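Local coordinates for protein alanine dehydrogenase (Archaeoglobus fulgidus, PDB 1OMO) that catalyses the reversible NAD(+)-dependent oxidative deamination of L-alanine to pyruvate and ammonium, working as a homodimer that does not accept NADP(+), at residues Leu58-Ala62 with Lys302-Glu306. Sequence-based numbering, arbitrary orientation.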
ATOM      1  N   LEU A  58       7.998 -12.004   4.307  1.00 22.30           N
ATOM      2  CA  LEU A  58       8.885 -13.181   4.203  1.00 22.51           C
ATOM      3  C   LEU A  58      10.154 -12.958   5.017  1.00 21.85           C
ATOM      4  O   LEU A  58      10.426 -11.842   5.483  1.00 21.59           O
ATOM      5  CB  LEU A  58       9.287 -13.484   2.756  1.00 20.35           C
ATOM      6  CG  LEU A  58      10.444 -12.621   2.244  1.00 21.46           C
ATOM      7  CD1 LEU A  58      10.990 -13.159   0.895  1.00 19.39           C
ATOM      8  CD2 LEU A  58       9.936 -11.193   2.106  1.00 21.34           C
ATOM      9  N   MET A  59      10.929 -14.023   5.188  1.00 21.11           N
ATOM     10  CA  MET A  59      12.176 -13.938   5.922  1.00 21.79           C
ATOM     11  C   MET A  59      12.012 -13.308   7.289  1.00 21.34           C
ATOM     12  O   MET A  59      12.959 -12.763   7.835  1.00 22.47           O
ATOM     13  CB  MET A  59      13.201 -13.135   5.116  1.00 21.72           C
ATOM     14  CG  MET A  59      13.350 -13.631   3.697  1.00 22.96           C
ATOM     15  SD  MET A  59      14.452 -12.600   2.775  1.00 23.89           S
ATOM     16  CE  MET A  59      15.133 -13.774   1.636  1.00 24.01           C
ATOM     17  N   GLY A  60      10.808 -13.361   7.829  1.00 22.10           N
ATOM     18  CA  GLY A  60      10.584 -12.825   9.146  1.00 23.74           C
ATOM     19  C   GLY A  60      10.202 -11.370   9.268  1.00 25.61           C
ATOM     20  O   GLY A  60      10.058 -10.864  10.386  1.00 27.58           O
ATOM     21  N   TYR A  61      10.053 -10.682   8.143  1.00 24.93           N
ATOM     22  CA  TYR A  61       9.653  -9.280   8.175  1.00 23.26           C
ATOM     23  C   TYR A  61       8.467  -9.001   7.289  1.00 21.14           C
ATOM     24  O   TYR A  61       8.060  -9.825   6.473  1.00 22.90           O
ATOM     25  CB  TYR A  61      10.776  -8.362   7.719  1.00 23.76           C
ATOM     26  CG  TYR A  61      11.925  -8.290   8.663  1.00 25.00           C
ATOM     27  CD1 TYR A  61      12.824  -9.340   8.765  1.00 25.58           C
ATOM     28  CD2 TYR A  61      12.135  -7.154   9.438  1.00 26.40           C
ATOM     29  CE1 TYR A  61      13.919  -9.258   9.615  1.00 27.83           C
ATOM     30  CE2 TYR A  61      13.232  -7.055  10.295  1.00 26.97           C
ATOM     31  CZ  TYR A  61      14.126  -8.111  10.371  1.00 26.57           C
ATOM     32  OH  TYR A  61      15.258  -7.996  11.139  1.00 26.91           O
ATOM     33  N   ALA A  62       7.897  -7.829   7.471  1.00 17.96           N
ATOM     34  CA  ALA A  62       6.792  -7.422   6.632  1.00 17.79           C
ATOM     35  C   ALA A  62       7.135  -5.986   6.317  1.00 15.52           C
ATOM     36  O   ALA A  62       7.885  -5.357   7.061  1.00 14.69           O
ATOM     37  CB  ALA A  62       5.469  -7.523   7.378  1.00 17.03           C
ATOM     38  N   LYS A 302      15.381  -5.989   4.789  1.00 23.01           N
ATOM     39  CA  LYS A 302      15.740  -6.727   5.997  1.00 24.36           C
ATOM     40  C   LYS A 302      17.260  -6.692   6.210  1.00 25.29           C
ATOM     41  O   LYS A 302      17.747  -6.565   7.342  1.00 25.94           O
ATOM     42  CB  LYS A 302      15.291  -8.185   5.912  1.00 24.75           C
ATOM     43  CG  LYS A 302      16.238  -9.091   6.735  1.00 24.27           C
ATOM     44  CD  LYS A 302      15.715 -10.490   6.961  1.00 25.32           C
ATOM     45  CE  LYS A 302      16.616 -11.259   7.945  1.00 26.28           C
ATOM     46  NZ  LYS A 302      15.946 -12.494   8.408  1.00 28.78           N
ATOM     47  N   VAL A 303      18.015  -6.820   5.127  1.00 24.91           N
ATOM     48  CA  VAL A 303      19.466  -6.801   5.237  1.00 23.75           C
ATOM     49  C   VAL A 303      19.988  -5.433   5.637  1.00 24.54           C
ATOM     50  O   VAL A 303      20.919  -5.334   6.430  1.00 24.12           O
ATOM     51  CB  VAL A 303      20.106  -7.227   3.924  1.00 24.59           C
ATOM     52  CG1 VAL A 303      21.596  -6.885   3.935  1.00 25.14           C
ATOM     53  CG2 VAL A 303      19.903  -8.725   3.726  1.00 22.42           C
ATOM     54  N   VAL A 304      19.404  -4.382   5.064  1.00 23.85           N
ATOM     55  CA  VAL A 304      19.786  -3.009   5.377  1.00 22.81           C
ATOM     56  C   VAL A 304      19.467  -2.704   6.839  1.00 23.81           C
ATOM     57  O   VAL A 304      20.248  -2.030   7.541  1.00 22.52           O
ATOM     58  CB  VAL A 304      18.989  -1.995   4.520  1.00 23.27           C
ATOM     59  CG1 VAL A 304      19.115  -0.581   5.105  1.00 21.99           C
ATOM     60  CG2 VAL A 304      19.484  -2.024   3.084  1.00 24.16           C
ATOM     61  N   TYR A 305      18.306  -3.175   7.299  1.00 23.76           N
ATOM     62  CA  TYR A 305      17.910  -2.894   8.681  1.00 25.82           C
ATOM     63  C   TYR A 305      18.858  -3.555   9.704  1.00 25.49           C
ATOM     64  O   TYR A 305      19.328  -2.898  10.616  1.00 26.27           O
ATOM     65  CB  TYR A 305      16.442  -3.311   8.936  1.00 25.05           C
ATOM     66  CG  TYR A 305      15.984  -3.124  10.378  1.00 25.01           C
ATOM     67  CD1 TYR A 305      15.710  -4.223  11.183  1.00 24.67           C
ATOM     68  CD2 TYR A 305      15.884  -1.849  10.951  1.00 24.53           C
ATOM     69  CE1 TYR A 305      15.350  -4.075  12.537  1.00 25.54           C
ATOM     70  CE2 TYR A 305      15.524  -1.689  12.296  1.00 25.07           C
ATOM     71  CZ  TYR A 305      15.261  -2.814  13.085  1.00 24.28           C
ATOM     72  OH  TYR A 305      14.916  -2.681  14.398  1.00 24.75           O
ATOM     73  N   GLU A 306      19.155  -4.834   9.536  1.00 26.41           N
ATOM     74  CA  GLU A 306      20.040  -5.535  10.458  1.00 28.23           C
ATOM     75  C   GLU A 306      21.456  -4.997  10.357  1.00 29.57           C
ATOM     76  O   GLU A 306      22.149  -4.900  11.362  1.00 31.98           O
ATOM     77  CB  GLU A 306      19.980  -7.049  10.196  1.00 28.09           C
ATOM     78  CG  GLU A 306      18.590  -7.601  10.524  1.00 27.59           C
ATOM     79  CD  GLU A 306      18.388  -9.052  10.180  1.00 27.45           C
ATOM     80  OE1 GLU A 306      17.309  -9.587  10.488  1.00 26.91           O
ATOM     81  OE2 GLU A 306      19.296  -9.670   9.596  1.00 32.06           O
TER
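The side chain of K302 crosses one face of the Y61 ring at about a right angle. Its CB lies 4.3 Å from the Y61 ring centroid and 24° off the ring normal, a CH-pi contact over the face, offset toward the rim. Further along, K302 CD sits 3.4 Å from Y61 CE1, so the methylenes follow one side of the ring. With CG roughly anti to the backbone N and every later torsion extended, K302 reaches past that rim, and NZ donates to M59 O at 3.1 Å; the bond lies in the carbonyl plane, with a C=O...N angle of 152°. M59 O belongs to the type I' turn L58-Y61, closed by Y61 N to L58 O at 2.9 Å. This turn is the hairpin connection between antiparallel strands 50-58 and 61-69, so the contact ties the hairpin end of these two strands to helix 294-311, which packs against the sheet. At the far end of the ring, Y61 OH donates to the anti lone pair of E306 OE1 at 2.7 Å, the ring and carboxylate planes standing 57° apart. A long salt bridge from K302 NZ to the same OE1, 3.8 Å, would probably favour the charged carboxylate. Y305 presents its ring edge to the Y61 hydroxyl, CD1 lying 3.8 Å from OH, and both tyrosines also touch L96 of strand 95-100.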